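Local coordinates for ribosomal RNA small subunit methyltransferase E (Bacillus subtilis, PDB 1VHK), which probably methylates N3 of one specific uridine of 16S ribosomal RNA in the assembled 30S subunit, using S-adenosyl-L-methionine as methyl donor, at residues K54-S59 against S66-E71; I31-R36 against V60-V65; Q4-E9 against D41-C46. One frame throughout, in Å; residues are numbered along the deposited sequence.

Contact 1 of 3, residues K54-S59 against S66-E71; sequences KCELQS and SCLVIE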
ATOM      1  N   LYS A  54     -22.955  12.817   3.414  1.00 38.55           N
ATOM      2  CA  LYS A  54     -23.804  11.849   2.717  1.00 39.84           C
ATOM      3  C   LYS A  54     -24.921  12.671   2.031  1.00 41.58           C
ATOM      4  O   LYS A  54     -25.589  13.515   2.652  1.00 39.36           O
ATOM      5  CB  LYS A  54     -24.366  10.795   3.607  1.00 38.84           C
ATOM      6  CG  LYS A  54     -24.824   9.537   2.904  1.00 42.13           C
ATOM      7  CD  LYS A  54     -24.980   8.390   3.892  1.00 48.12           C
ATOM      8  CE  LYS A  54     -23.772   8.262   4.805  1.00 52.74           C
ATOM      9  NZ  LYS A  54     -22.925   7.079   4.483  1.00 56.67           N
ATOM     10  N   CYS A  55     -24.960  12.563   0.704  1.00 42.36           N
ATOM     11  CA  CYS A  55     -25.928  13.322  -0.068  1.00 43.50           C
ATOM     12  C   CYS A  55     -26.935  12.430  -0.792  1.00 43.62           C
ATOM     13  O   CYS A  55     -26.652  11.290  -1.136  1.00 43.41           O
ATOM     14  CB  CYS A  55     -25.240  14.230  -1.087  1.00 44.63           C
ATOM     15  SG  CYS A  55     -23.927  15.265  -0.414  1.00 48.36           S
ATOM     16  N   GLU A  56     -28.099  13.024  -1.023  1.00 43.71           N
ATOM     17  CA  GLU A  56     -29.212  12.424  -1.738  1.00 43.96           C
ATOM     18  C   GLU A  56     -29.477  13.195  -3.030  1.00 45.29           C
ATOM     19  O   GLU A  56     -29.565  14.424  -3.045  1.00 43.82           O
ATOM     20  CB  GLU A  56     -30.456  12.409  -0.842  1.00 40.29           C
ATOM     21  CG  GLU A  56     -31.545  11.446  -1.208  1.00 40.58           C
ATOM     22  CD  GLU A  56     -32.471  11.028  -0.097  1.00 42.11           C
ATOM     23  OE1 GLU A  56     -32.142  10.096   0.676  1.00 43.56           O
ATOM     24  OE2 GLU A  56     -33.609  11.556   0.009  1.00 40.88           O
ATOM     25  N   LEU A  57     -29.528  12.499  -4.168  1.00 48.18           N
ATOM     26  CA  LEU A  57     -29.813  13.192  -5.426  1.00 51.33           C
ATOM     27  C   LEU A  57     -31.290  13.607  -5.459  1.00 54.38           C
ATOM     28  O   LEU A  57     -32.208  12.805  -5.466  1.00 52.40           O
ATOM     29  CB  LEU A  57     -29.422  12.393  -6.630  1.00 53.06           C
ATOM     30  CG  LEU A  57     -27.952  12.287  -7.024  1.00 55.89           C
ATOM     31  CD1 LEU A  57     -27.144  13.492  -6.556  1.00 53.71           C
ATOM     32  CD2 LEU A  57     -27.337  10.990  -6.533  1.00 55.92           C
ATOM     33  N   GLN A  58     -31.487  14.911  -5.343  1.00 58.41           N
ATOM     34  CA  GLN A  58     -32.779  15.561  -5.374  1.00 62.02           C
ATOM     35  C   GLN A  58     -33.144  15.832  -6.839  1.00 64.71           C
ATOM     36  O   GLN A  58     -34.231  15.500  -7.296  1.00 64.54           O
ATOM     37  CB  GLN A  58     -32.724  16.870  -4.591  1.00 64.00           C
ATOM     38  CG  GLN A  58     -33.955  17.737  -4.709  1.00 69.41           C
ATOM     39  CD  GLN A  58     -34.214  18.598  -3.492  1.00 71.97           C
ATOM     40  OE1 GLN A  58     -35.031  19.533  -3.521  1.00 73.29           O
ATOM     41  NE2 GLN A  58     -33.523  18.287  -2.399  1.00 71.04           N
ATOM     42  N   SER A  59     -32.144  16.290  -7.594  1.00 67.46           N
ATOM     43  CA  SER A  59     -32.372  16.568  -9.015  1.00 70.52           C
ATOM     44  C   SER A  59     -31.255  16.032  -9.889  1.00 73.13           C
ATOM     45  O   SER A  59     -30.070  16.142  -9.544  1.00 73.87           O
ATOM     46  CB  SER A  59     -32.565  18.066  -9.227  1.00 67.74           C
ATOM     47  OG  SER A  59     -32.331  18.434 -10.562  1.00 66.24           O
ATOM     48  N   SER A  66     -28.601  18.077  -8.679  1.00 68.80           N
ATOM     49  CA  SER A  66     -28.868  18.749  -7.406  1.00 65.14           C
ATOM     50  C   SER A  66     -28.852  17.755  -6.253  1.00 60.96           C
ATOM     51  O   SER A  66     -29.367  16.652  -6.403  1.00 59.92           O
ATOM     52  CB  SER A  66     -30.185  19.513  -7.462  1.00 67.64           C
ATOM     53  OG  SER A  66     -30.106  20.566  -8.417  1.00 70.61           O
ATOM     54  N   CYS A  67     -28.246  18.165  -5.136  1.00 56.77           N
ATOM     55  CA  CYS A  67     -28.110  17.342  -3.973  1.00 52.49           C
ATOM     56  C   CYS A  67     -28.547  18.009  -2.667  1.00 49.82           C
ATOM     57  O   CYS A  67     -28.360  19.184  -2.438  1.00 49.52           O
ATOM     58  CB  CYS A  67     -26.647  16.887  -3.770  1.00 51.05           C
ATOM     59  SG  CYS A  67     -25.807  16.293  -5.240  1.00 48.83           S
ATOM     60  N   LEU A  68     -29.064  17.166  -1.797  1.00 47.50           N
ATOM     61  CA  LEU A  68     -29.514  17.491  -0.453  1.00 43.79           C
ATOM     62  C   LEU A  68     -28.578  16.773   0.526  1.00 41.39           C
ATOM     63  O   LEU A  68     -28.372  15.579   0.312  1.00 38.34           O
ATOM     64  CB  LEU A  68     -30.924  16.900  -0.285  1.00 45.68           C
ATOM     65  CG  LEU A  68     -31.395  16.613   1.136  1.00 46.70           C
ATOM     66  CD1 LEU A  68     -31.567  17.894   1.932  1.00 47.54           C
ATOM     67  CD2 LEU A  68     -32.666  15.789   1.115  1.00 44.67           C
ATOM     68  N   VAL A  69     -27.947  17.477   1.448  1.00 40.99           N
ATOM     69  CA  VAL A  69     -27.041  16.788   2.374  1.00 41.05           C
ATOM     70  C   VAL A  69     -27.830  16.162   3.504  1.00 40.86           C
ATOM     71  O   VAL A  69     -28.460  16.846   4.298  1.00 42.14           O
ATOM     72  CB  VAL A  69     -25.845  17.590   2.850  1.00 39.66           C
ATOM     73  CG1 VAL A  69     -25.933  19.047   2.499  1.00 40.07           C
ATOM     74  CG2 VAL A  69     -25.568  17.402   4.348  1.00 36.79           C
ATOM     75  N   ILE A  70     -27.792  14.831   3.593  1.00 41.04           N
ATOM     76  CA  ILE A  70     -28.540  14.157   4.658  1.00 40.39           C
ATOM     77  C   ILE A  70     -27.728  13.907   5.905  1.00 41.68           C
ATOM     78  O   ILE A  70     -28.290  13.736   7.001  1.00 41.55           O
ATOM     79  CB  ILE A  70     -29.202  12.886   4.107  1.00 33.83           C
ATOM     80  CG1 ILE A  70     -28.172  11.886   3.622  1.00 32.71           C
ATOM     81  CG2 ILE A  70     -30.140  13.298   2.967  1.00 32.41           C
ATOM     82  CD1 ILE A  70     -28.693  10.584   3.044  1.00 25.59           C
ATOM     83  N   GLU A  71     -26.406  14.120   5.857  1.00 42.05           N
ATOM     84  CA  GLU A  71     -25.585  13.889   7.027  1.00 43.01           C
ATOM     85  C   GLU A  71     -24.150  14.356   6.883  1.00 42.49           C
ATOM     86  O   GLU A  71     -23.538  14.109   5.846  1.00 42.96           O
ATOM     87  CB  GLU A  71     -25.554  12.360   7.309  1.00 46.52           C
ATOM     88  CG  GLU A  71     -25.204  12.074   8.762  1.00 48.36           C
ATOM     89  CD  GLU A  71     -24.395  10.820   8.963  1.00 50.63           C
ATOM     90  OE1 GLU A  71     -23.356  10.914   9.662  1.00 54.99           O
ATOM     91  OE2 GLU A  71     -24.764   9.743   8.474  1.00 49.80           O
TER
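K54-S59 and S66-E71 pair as the antiparallel arms of a beta hairpin in the PUA domain, with a classic bulge near either end. In the regular middle, E56 and L68 form a hydrogen-bonded pair: E56 N gives to L68 O at 2.9 Å and L68 N returns to E56 O at 3.1 Å. At one bulge I70 and E71 both face K54, whose O takes a bond from I70 N (2.7 Å) and a weak one from E71 N, while K54 N gives to E71 O. At the other, Q58 and S59 both face S66.

Apolar contacts gather on the face of C55, L57, C67 and V69. Small cysteines suit it: C55 CB lies 4.0 Å from C67 CB, and F21 of strand 21-24 still packs against both residues. L57 brings its CD1 branch against C67 SG.

The other face is more open and mixed in character. K54 and E71 run side by side, but K54 NZ and E71 OE2 remain 5.1 Å apart, so their attraction is probably only long-range. I70 has CG1 in the crowded position between its backbone N and carbonyl carbon (chi1 63°), which carries CD1 across K54 CG while CG2 rests on E56 CB at 3.9 Å. E56 runs extended beyond CG, and its OE1 takes a weak bond from Q42 NE2.

S66 O serves two donors from the same face of its carbonyl plane: Q58 N at 2.9 Å and, standing well above that plane, S59 N at 3.0 Å.

Contact 2 of 3, residues I31-R36 against V60-V65; sequences IVNVMR and VSKDKV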
ATOM      1  N   ILE A  31     -22.018  11.044 -12.888  1.00 65.25           N
ATOM      2  CA  ILE A  31     -23.236  10.759 -12.147  1.00 66.95           C
ATOM      3  C   ILE A  31     -24.353  10.308 -13.089  1.00 69.10           C
ATOM      4  O   ILE A  31     -24.854   9.185 -12.981  1.00 68.44           O
ATOM      5  CB  ILE A  31     -23.720  11.943 -11.307  1.00 64.81           C
ATOM      6  CG1 ILE A  31     -22.669  12.311 -10.247  1.00 65.19           C
ATOM      7  CG2 ILE A  31     -25.047  11.629 -10.624  1.00 60.81           C
ATOM      8  CD1 ILE A  31     -22.778  13.736  -9.755  1.00 62.61           C
ATOM      9  N   VAL A  32     -24.692  11.150 -14.048  1.00 71.23           N
ATOM     10  CA  VAL A  32     -25.765  10.904 -14.978  1.00 74.45           C
ATOM     11  C   VAL A  32     -25.533   9.856 -16.038  1.00 76.63           C
ATOM     12  O   VAL A  32     -26.323   8.896 -16.123  1.00 76.78           O
ATOM     13  CB  VAL A  32     -26.231  12.213 -15.669  1.00 73.62           C
ATOM     14  CG1 VAL A  32     -27.491  11.960 -16.478  1.00 74.09           C
ATOM     15  CG2 VAL A  32     -26.463  13.293 -14.627  1.00 73.40           C
ATOM     16  N   ASN A  33     -24.549  10.025 -16.914  1.00 78.63           N
ATOM     17  CA  ASN A  33     -24.318   9.093 -18.009  1.00 80.52           C
ATOM     18  C   ASN A  33     -23.632   7.802 -17.623  1.00 80.94           C
ATOM     19  O   ASN A  33     -24.197   6.712 -17.811  1.00 81.65           O
ATOM     20  CB  ASN A  33     -23.570   9.777 -19.155  1.00 81.52           C
ATOM     21  CG  ASN A  33     -24.372  10.891 -19.791  1.00 84.07           C
ATOM     22  OD1 ASN A  33     -25.540  10.695 -20.128  1.00 85.33           O
ATOM     23  ND2 ASN A  33     -23.758  12.058 -19.957  1.00 84.52           N
ATOM     24  N   VAL A  34     -22.422   7.858 -17.093  1.00 80.86           N
ATOM     25  CA  VAL A  34     -21.665   6.671 -16.734  1.00 80.16           C
ATOM     26  C   VAL A  34     -22.340   5.777 -15.712  1.00 78.40           C
ATOM     27  O   VAL A  34     -22.463   4.564 -15.940  1.00 79.14           O
ATOM     28  CB  VAL A  34     -20.245   7.023 -16.240  1.00 81.39           C
ATOM     29  CG1 VAL A  34     -19.508   5.767 -15.794  1.00 80.52           C
ATOM     30  CG2 VAL A  34     -19.466   7.755 -17.321  1.00 81.58           C
HETATM   31  N   MSE A  35     -22.745   6.306 -14.569  1.00 76.00           N
HETATM   32  CA  MSE A  35     -23.390   5.498 -13.533  1.00 71.80           C
HETATM   33  C   MSE A  35     -24.900   5.412 -13.709  1.00 68.23           C
HETATM   34  O   MSE A  35     -25.529   4.446 -13.289  1.00 67.00           O
HETATM   35  CB  MSE A  35     -23.059   6.113 -12.165  1.00 74.99           C
HETATM   36  CG  MSE A  35     -21.571   6.240 -11.907  1.00 78.20           C
HETATM   37 SE   MSE A  35     -20.742   4.576 -11.479  1.00 85.38          SE
HETATM   38  CE  MSE A  35     -21.952   3.872 -10.188  1.00 84.08           C
ATOM     39  N   ARG A  36     -25.503   6.401 -14.343  1.00 66.11           N
ATOM     40  CA  ARG A  36     -26.912   6.551 -14.570  1.00 63.81           C
ATOM     41  C   ARG A  36     -27.754   6.516 -13.309  1.00 63.79           C
ATOM     42  O   ARG A  36     -28.670   5.717 -13.139  1.00 63.85           O
ATOM     43  CB  ARG A  36     -27.459   5.634 -15.667  1.00 59.43           C
ATOM     44  CG  ARG A  36     -27.405   6.303 -17.042  1.00 57.25           C
ATOM     45  CD  ARG A  36     -28.002   5.432 -18.147  1.00 53.61           C
ATOM     46  NE  ARG A  36     -27.703   6.030 -19.455  1.00 54.38           N
ATOM     47  CZ  ARG A  36     -28.312   7.131 -19.910  1.00 54.58           C
ATOM     48  NH1 ARG A  36     -27.997   7.634 -21.105  1.00 55.54           N
ATOM     49  NH2 ARG A  36     -29.230   7.735 -19.164  1.00 51.97           N
ATOM     50  N   VAL A  60     -31.616  15.368 -10.988  1.00 74.84           N
ATOM     51  CA  VAL A  60     -30.645  14.811 -11.912  1.00 77.70           C
ATOM     52  C   VAL A  60     -30.971  15.178 -13.360  1.00 80.24           C
ATOM     53  O   VAL A  60     -31.908  14.677 -13.973  1.00 80.60           O
ATOM     54  CB  VAL A  60     -30.451  13.303 -11.774  1.00 76.16           C
ATOM     55  CG1 VAL A  60     -29.738  12.944 -10.472  1.00 75.03           C
ATOM     56  CG2 VAL A  60     -31.761  12.543 -11.872  1.00 77.17           C
ATOM     57  N   SER A  61     -30.168  16.082 -13.915  1.00 82.39           N
ATOM     58  CA  SER A  61     -30.334  16.551 -15.289  1.00 84.33           C
ATOM     59  C   SER A  61     -29.216  16.046 -16.180  1.00 85.39           C
ATOM     60  O   SER A  61     -28.557  15.053 -15.858  1.00 85.55           O
ATOM     61  CB  SER A  61     -30.463  18.068 -15.303  1.00 85.29           C
ATOM     62  OG  SER A  61     -29.560  18.707 -16.173  1.00 85.51           O
ATOM     63  N   LYS A  62     -29.003  16.669 -17.328  1.00 86.63           N
ATOM     64  CA  LYS A  62     -27.979  16.225 -18.268  1.00 88.54           C
ATOM     65  C   LYS A  62     -26.686  17.001 -18.098  1.00 88.89           C
ATOM     66  O   LYS A  62     -25.641  16.657 -18.659  1.00 88.83           O
ATOM     67  CB  LYS A  62     -28.507  16.349 -19.703  1.00 90.95           C
ATOM     68  CG  LYS A  62     -27.631  15.754 -20.782  1.00 92.00           C
ATOM     69  CD  LYS A  62     -27.199  14.330 -20.456  1.00 93.54           C
ATOM     70  CE  LYS A  62     -28.391  13.387 -20.406  1.00 94.36           C
ATOM     71  NZ  LYS A  62     -28.105  12.156 -19.624  1.00 95.13           N
ATOM     72  N   ASP A  63     -26.732  18.059 -17.294  1.00 89.01           N
ATOM     73  CA  ASP A  63     -25.539  18.887 -17.100  1.00 89.36           C
ATOM     74  C   ASP A  63     -25.510  19.478 -15.703  1.00 88.66           C
ATOM     75  O   ASP A  63     -24.601  20.213 -15.323  1.00 89.10           O
ATOM     76  CB  ASP A  63     -25.523  19.993 -18.154  1.00 92.81           C
ATOM     77  CG  ASP A  63     -26.787  20.829 -18.161  1.00 94.74           C
ATOM     78  OD1 ASP A  63     -26.856  21.760 -18.998  1.00 95.41           O
ATOM     79  OD2 ASP A  63     -27.700  20.566 -17.346  1.00 95.17           O
ATOM     80  N   LYS A  64     -26.580  19.224 -14.956  1.00 87.65           N
ATOM     81  CA  LYS A  64     -26.691  19.719 -13.589  1.00 85.54           C
ATOM     82  C   LYS A  64     -27.267  18.625 -12.698  1.00 82.75           C
ATOM     83  O   LYS A  64     -28.133  17.862 -13.132  1.00 82.99           O
ATOM     84  CB  LYS A  64     -27.544  20.981 -13.517  1.00 89.40           C
ATOM     85  CG  LYS A  64     -26.747  22.279 -13.555  1.00 92.73           C
ATOM     86  CD  LYS A  64     -26.582  22.808 -14.970  1.00 94.12           C
ATOM     87  CE  LYS A  64     -25.462  23.826 -15.064  1.00 94.78           C
ATOM     88  NZ  LYS A  64     -25.512  24.815 -13.945  1.00 95.67           N
ATOM     89  N   VAL A  65     -26.704  18.468 -11.513  1.00 79.46           N
ATOM     90  CA  VAL A  65     -27.199  17.458 -10.564  1.00 75.24           C
ATOM     91  C   VAL A  65     -27.385  18.133  -9.209  1.00 72.04           C
ATOM     92  O   VAL A  65     -26.460  18.758  -8.695  1.00 71.66           O
ATOM     93  CB  VAL A  65     -26.268  16.256 -10.460  1.00 75.52           C
ATOM     94  CG1 VAL A  65     -26.387  15.556  -9.114  1.00 75.96           C
ATOM     95  CG2 VAL A  65     -26.542  15.237 -11.570  1.00 75.08           C
TER
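V32 and K62, whose CA atoms lie 6.6 Å apart, mark where the last turns of helix 26-35, with a wider pi-type turn at 31-35, come closest to the hairpin turn between strands 52-60 and 64-72. The two backbones exchange no hydrogen bond, and side chains carry the contact.

Its apolar half is a cluster of branched residues. V65 CG2 is the shared point, meeting V32 CG2 at 3.6 Å and I31 CG2 at 4.0 Å; V32 and V65 pass alongside one another, pointing opposite ways, whereas I31 crosses V65 at a slant. Beta-branched residues fit here because each sends two branches out from a stiff CB, and V32 uses both its methyls: with CG1 anti to its backbone N (chi1 -171°), CG2 faces V65 while CG1 lies beside the amino end of K62. I23 of strand 21-24 packs on both I31 and V65.

The polar half is the more exposed one. K62 leaves the turn pointing away from the helix, but its chain bends at chi2 and chi3 and swings back, so that NZ bonds N33 OD1 at 3.0 Å, tilted 34° from the amide plane. N33 ND2 gives to H29 ND1 one turn earlier, which fixes which way round the amide sits. The guanidinium of R36 comes near as well, NH2 standing 4.6 Å from K62 NZ, a like-charge proximity that is probably softened by solvent.

Within the turn, S61 N bonds K64 O, and S61 OG accepts from D63 N at 3.1 Å and K64 N at 3.3 Å: an ST turn and ST motif at the tip of a beta hairpin, here packed beneath a helix of the PUA domain.

Contact 3 of 3, residues Q4-E9 against D41-C46; sequences QRYFIE and DQIICC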
ATOM      1  N   GLN A   4     -19.459   6.414  -6.294  1.00 35.48           N
ATOM      2  CA  GLN A   4     -19.968   6.693  -4.973  1.00 34.11           C
ATOM      3  C   GLN A   4     -19.381   7.930  -4.335  1.00 34.31           C
ATOM      4  O   GLN A   4     -20.141   8.674  -3.704  1.00 34.89           O
ATOM      5  CB  GLN A   4     -19.831   5.494  -4.008  1.00 33.19           C
ATOM      6  CG  GLN A   4     -21.074   5.290  -3.196  1.00 45.42           C
ATOM      7  CD  GLN A   4     -21.052   4.295  -2.077  1.00 52.20           C
ATOM      8  OE1 GLN A   4     -20.901   3.071  -2.273  1.00 54.04           O
ATOM      9  NE2 GLN A   4     -21.249   4.788  -0.835  1.00 50.02           N
ATOM     10  N   ARG A   5     -18.097   8.231  -4.471  1.00 35.52           N
ATOM     11  CA  ARG A   5     -17.501   9.382  -3.806  1.00 35.22           C
ATOM     12  C   ARG A   5     -16.973  10.441  -4.763  1.00 35.15           C
ATOM     13  O   ARG A   5     -16.221  10.151  -5.684  1.00 33.35           O
ATOM     14  CB  ARG A   5     -16.399   8.961  -2.819  1.00 33.58           C
ATOM     15  CG  ARG A   5     -15.740  10.150  -2.106  1.00 32.97           C
ATOM     16  CD  ARG A   5     -14.323   9.775  -1.627  1.00 35.83           C
ATOM     17  NE  ARG A   5     -13.932  10.644  -0.490  1.00 30.43           N
ATOM     18  CZ  ARG A   5     -14.611  10.526   0.661  1.00 26.33           C
ATOM     19  NH1 ARG A   5     -15.567   9.615   0.730  1.00 26.05           N
ATOM     20  NH2 ARG A   5     -14.376  11.278   1.697  1.00 25.04           N
ATOM     21  N   TYR A   6     -17.405  11.690  -4.510  1.00 35.71           N
ATOM     22  CA  TYR A   6     -17.066  12.853  -5.264  1.00 36.79           C
ATOM     23  C   TYR A   6     -16.493  14.046  -4.496  1.00 37.52           C
ATOM     24  O   TYR A   6     -16.978  14.474  -3.448  1.00 36.16           O
ATOM     25  CB  TYR A   6     -18.334  13.418  -5.992  1.00 35.95           C
ATOM     26  CG  TYR A   6     -18.892  12.376  -6.942  1.00 36.46           C
ATOM     27  CD1 TYR A   6     -19.927  11.545  -6.548  1.00 35.39           C
ATOM     28  CD2 TYR A   6     -18.315  12.194  -8.197  1.00 35.55           C
ATOM     29  CE1 TYR A   6     -20.405  10.565  -7.399  1.00 37.16           C
ATOM     30  CE2 TYR A   6     -18.799  11.226  -9.054  1.00 35.43           C
ATOM     31  CZ  TYR A   6     -19.848  10.427  -8.656  1.00 37.27           C
ATOM     32  OH  TYR A   6     -20.335   9.461  -9.514  1.00 37.22           O
ATOM     33  N   PHE A   7     -15.519  14.669  -5.155  1.00 37.98           N
ATOM     34  CA  PHE A   7     -14.876  15.882  -4.702  1.00 39.01           C
ATOM     35  C   PHE A   7     -15.523  17.106  -5.345  1.00 41.08           C
ATOM     36  O   PHE A   7     -15.482  17.295  -6.556  1.00 42.42           O
ATOM     37  CB  PHE A   7     -13.387  15.838  -5.056  1.00 33.77           C
ATOM     38  CG  PHE A   7     -12.687  14.838  -4.169  1.00 34.89           C
ATOM     39  CD1 PHE A   7     -12.496  15.146  -2.825  1.00 35.00           C
ATOM     40  CD2 PHE A   7     -12.274  13.619  -4.650  1.00 34.00           C
ATOM     41  CE1 PHE A   7     -11.880  14.252  -1.979  1.00 32.42           C
ATOM     42  CE2 PHE A   7     -11.646  12.722  -3.807  1.00 35.49           C
ATOM     43  CZ  PHE A   7     -11.437  13.046  -2.478  1.00 33.25           C
ATOM     44  N   ILE A   8     -16.222  17.858  -4.543  1.00 43.89           N
ATOM     45  CA  ILE A   8     -16.967  19.059  -4.879  1.00 45.76           C
ATOM     46  C   ILE A   8     -16.130  20.322  -4.775  1.00 48.00           C
ATOM     47  O   ILE A   8     -15.348  20.518  -3.844  1.00 47.19           O
ATOM     48  CB  ILE A   8     -18.154  19.156  -3.876  1.00 42.99           C
ATOM     49  CG1 ILE A   8     -18.913  17.834  -3.847  1.00 41.74           C
ATOM     50  CG2 ILE A   8     -19.057  20.310  -4.193  1.00 45.74           C
ATOM     51  CD1 ILE A   8     -19.378  17.324  -5.179  1.00 41.36           C
ATOM     52  N   GLU A   9     -16.324  21.265  -5.701  1.00 51.17           N
ATOM     53  CA  GLU A   9     -15.576  22.516  -5.709  1.00 52.16           C
ATOM     54  C   GLU A   9     -16.301  23.624  -4.946  1.00 52.56           C
ATOM     55  O   GLU A   9     -16.394  24.765  -5.395  1.00 52.14           O
ATOM     56  CB  GLU A   9     -15.296  22.963  -7.138  1.00 56.13           C
ATOM     57  CG  GLU A   9     -14.796  21.896  -8.080  1.00 60.10           C
ATOM     58  CD  GLU A   9     -13.296  21.705  -8.033  1.00 65.77           C
ATOM     59  OE1 GLU A   9     -12.663  21.516  -9.101  1.00 65.55           O
ATOM     60  OE2 GLU A   9     -12.728  21.736  -6.914  1.00 68.52           O
ATOM     61  N   ASP A  41     -31.222   8.599  -5.235  1.00 53.36           N
ATOM     62  CA  ASP A  41     -29.960   7.897  -5.091  1.00 50.59           C
ATOM     63  C   ASP A  41     -29.034   8.688  -4.152  1.00 48.40           C
ATOM     64  O   ASP A  41     -29.104   9.907  -4.098  1.00 46.27           O
ATOM     65  CB  ASP A  41     -29.287   7.685  -6.441  1.00 51.56           C
ATOM     66  CG  ASP A  41     -29.853   6.531  -7.240  1.00 49.27           C
ATOM     67  OD1 ASP A  41     -29.538   6.442  -8.450  1.00 49.89           O
ATOM     68  OD2 ASP A  41     -30.595   5.711  -6.671  1.00 47.11           O
ATOM     69  N   GLN A  42     -28.173   7.954  -3.471  1.00 47.32           N
ATOM     70  CA  GLN A  42     -27.238   8.481  -2.503  1.00 45.68           C
ATOM     71  C   GLN A  42     -25.781   8.414  -2.925  1.00 43.46           C
ATOM     72  O   GLN A  42     -25.341   7.422  -3.502  1.00 42.75           O
ATOM     73  CB  GLN A  42     -27.425   7.671  -1.196  1.00 47.41           C
ATOM     74  CG  GLN A  42     -28.796   7.902  -0.551  1.00 48.09           C
ATOM     75  CD  GLN A  42     -28.797   7.401   0.890  1.00 49.34           C
ATOM     76  OE1 GLN A  42     -27.997   6.513   1.210  1.00 49.78           O
ATOM     77  NE2 GLN A  42     -29.641   7.965   1.748  1.00 45.04           N
ATOM     78  N   ILE A  43     -25.026   9.480  -2.654  1.00 41.90           N
ATOM     79  CA  ILE A  43     -23.609   9.567  -2.929  1.00 38.95           C
ATOM     80  C   ILE A  43     -22.885  10.162  -1.704  1.00 39.56           C
ATOM     81  O   ILE A  43     -23.452  10.605  -0.721  1.00 38.93           O
ATOM     82  CB  ILE A  43     -23.165  10.425  -4.129  1.00 33.92           C
ATOM     83  CG1 ILE A  43     -23.540  11.884  -3.930  1.00 32.17           C
ATOM     84  CG2 ILE A  43     -23.674   9.863  -5.451  1.00 32.40           C
ATOM     85  CD1 ILE A  43     -23.538  12.794  -5.120  1.00 27.44           C
ATOM     86  N   ILE A  44     -21.567  10.102  -1.798  1.00 39.75           N
ATOM     87  CA  ILE A  44     -20.680  10.659  -0.796  1.00 37.00           C
ATOM     88  C   ILE A  44     -19.915  11.821  -1.452  1.00 36.41           C
ATOM     89  O   ILE A  44     -19.380  11.702  -2.558  1.00 34.48           O
ATOM     90  CB  ILE A  44     -19.700   9.620  -0.252  1.00 37.59           C
ATOM     91  CG1 ILE A  44     -20.408   8.315   0.114  1.00 37.92           C
ATOM     92  CG2 ILE A  44     -18.960  10.176   0.966  1.00 38.82           C
ATOM     93  CD1 ILE A  44     -21.167   8.322   1.407  1.00 36.45           C
ATOM     94  N   CYS A  45     -19.971  12.963  -0.791  1.00 35.67           N
ATOM     95  CA  CYS A  45     -19.310  14.163  -1.246  1.00 35.09           C
ATOM     96  C   CYS A  45     -18.390  14.700  -0.139  1.00 35.09           C
ATOM     97  O   CYS A  45     -18.700  14.697   1.053  1.00 33.40           O
ATOM     98  CB  CYS A  45     -20.283  15.243  -1.675  1.00 37.27           C
ATOM     99  SG  CYS A  45     -21.232  14.895  -3.163  1.00 41.91           S
ATOM    100  N   CYS A  46     -17.253  15.170  -0.611  1.00 34.73           N
ATOM    101  CA  CYS A  46     -16.217  15.763   0.206  1.00 34.36           C
ATOM    102  C   CYS A  46     -15.961  17.184  -0.303  1.00 33.43           C
ATOM    103  O   CYS A  46     -15.669  17.293  -1.485  1.00 31.64           O
ATOM    104  CB  CYS A  46     -14.928  14.919   0.081  1.00 34.64           C
ATOM    105  SG  CYS A  46     -13.683  15.379   1.348  1.00 35.23           S
TER
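Q4 O receives I44 N at 2.8 Å, the first of four backbone bonds between Q4-I8 and I44-C46. I44 O then takes Y6 N at 2.8 Å, Y6 O takes C46 N at 2.9 Å, and C46 O takes I8 N at 3.2 Å. I44 and C46 thus spend both their polar backbone groups on this neighbour, while I43 and C45 pair with C55 and A53 on the other side. This is parallel pairing, and it adds strand 5-7 as an outermost strand to the mixed, otherwise antiparallel sheet of the PUA domain.

Side chains are matched to the two faces. On one, the Y6 ring meets I43 CG2 at its edge (3.9 Å from CE1), and its hydroxyl is satisfied by H30 ND1 of helix 26-35. I8 lays CG1 on C45 CB at 3.6 Å, where the branched isoleucine fits against the short cysteine side chain.

On the other face R5, extended from CG to NE with CG anti to the backbone N (chi1 180°), carries its guanidinium past I44 CG2 and C46 CB. NH2 is paired with E52 in a salt bridge, and Y146 adds a cation-pi contact; F7 CZ borders the group in its plane. A leucine in place of R5 would probably leave the E52 carboxylate without its mate and Y146 without its cation. C46 is short enough to lie beside both R5 and F7, its CB 3.7 Å from F7 CE1 and its sulfur 5.1 Å from the F7 ring centroid.

Overall arrangement
All three contacts belong to the PUA-domain sheet and the helix on it. Contact 3 is buried; contacts 1 and 2 are partly buried, with polar rims. Contacts 1 and 3 are strand pairings rich in backbone bonds, antiparallel and bulged in one, parallel and regular in the other, and strands 42-46 and 52-60 join them through probable bonds such as L57 N to D41 O. Contact 2 shares strand 64-72 with contact 1 but works through side chains, setting the helix on the hairpin. Apolar residues link the three: L57 of contact 1 meets V65, and I31 of contact 2 packs on Y6 of contact 3.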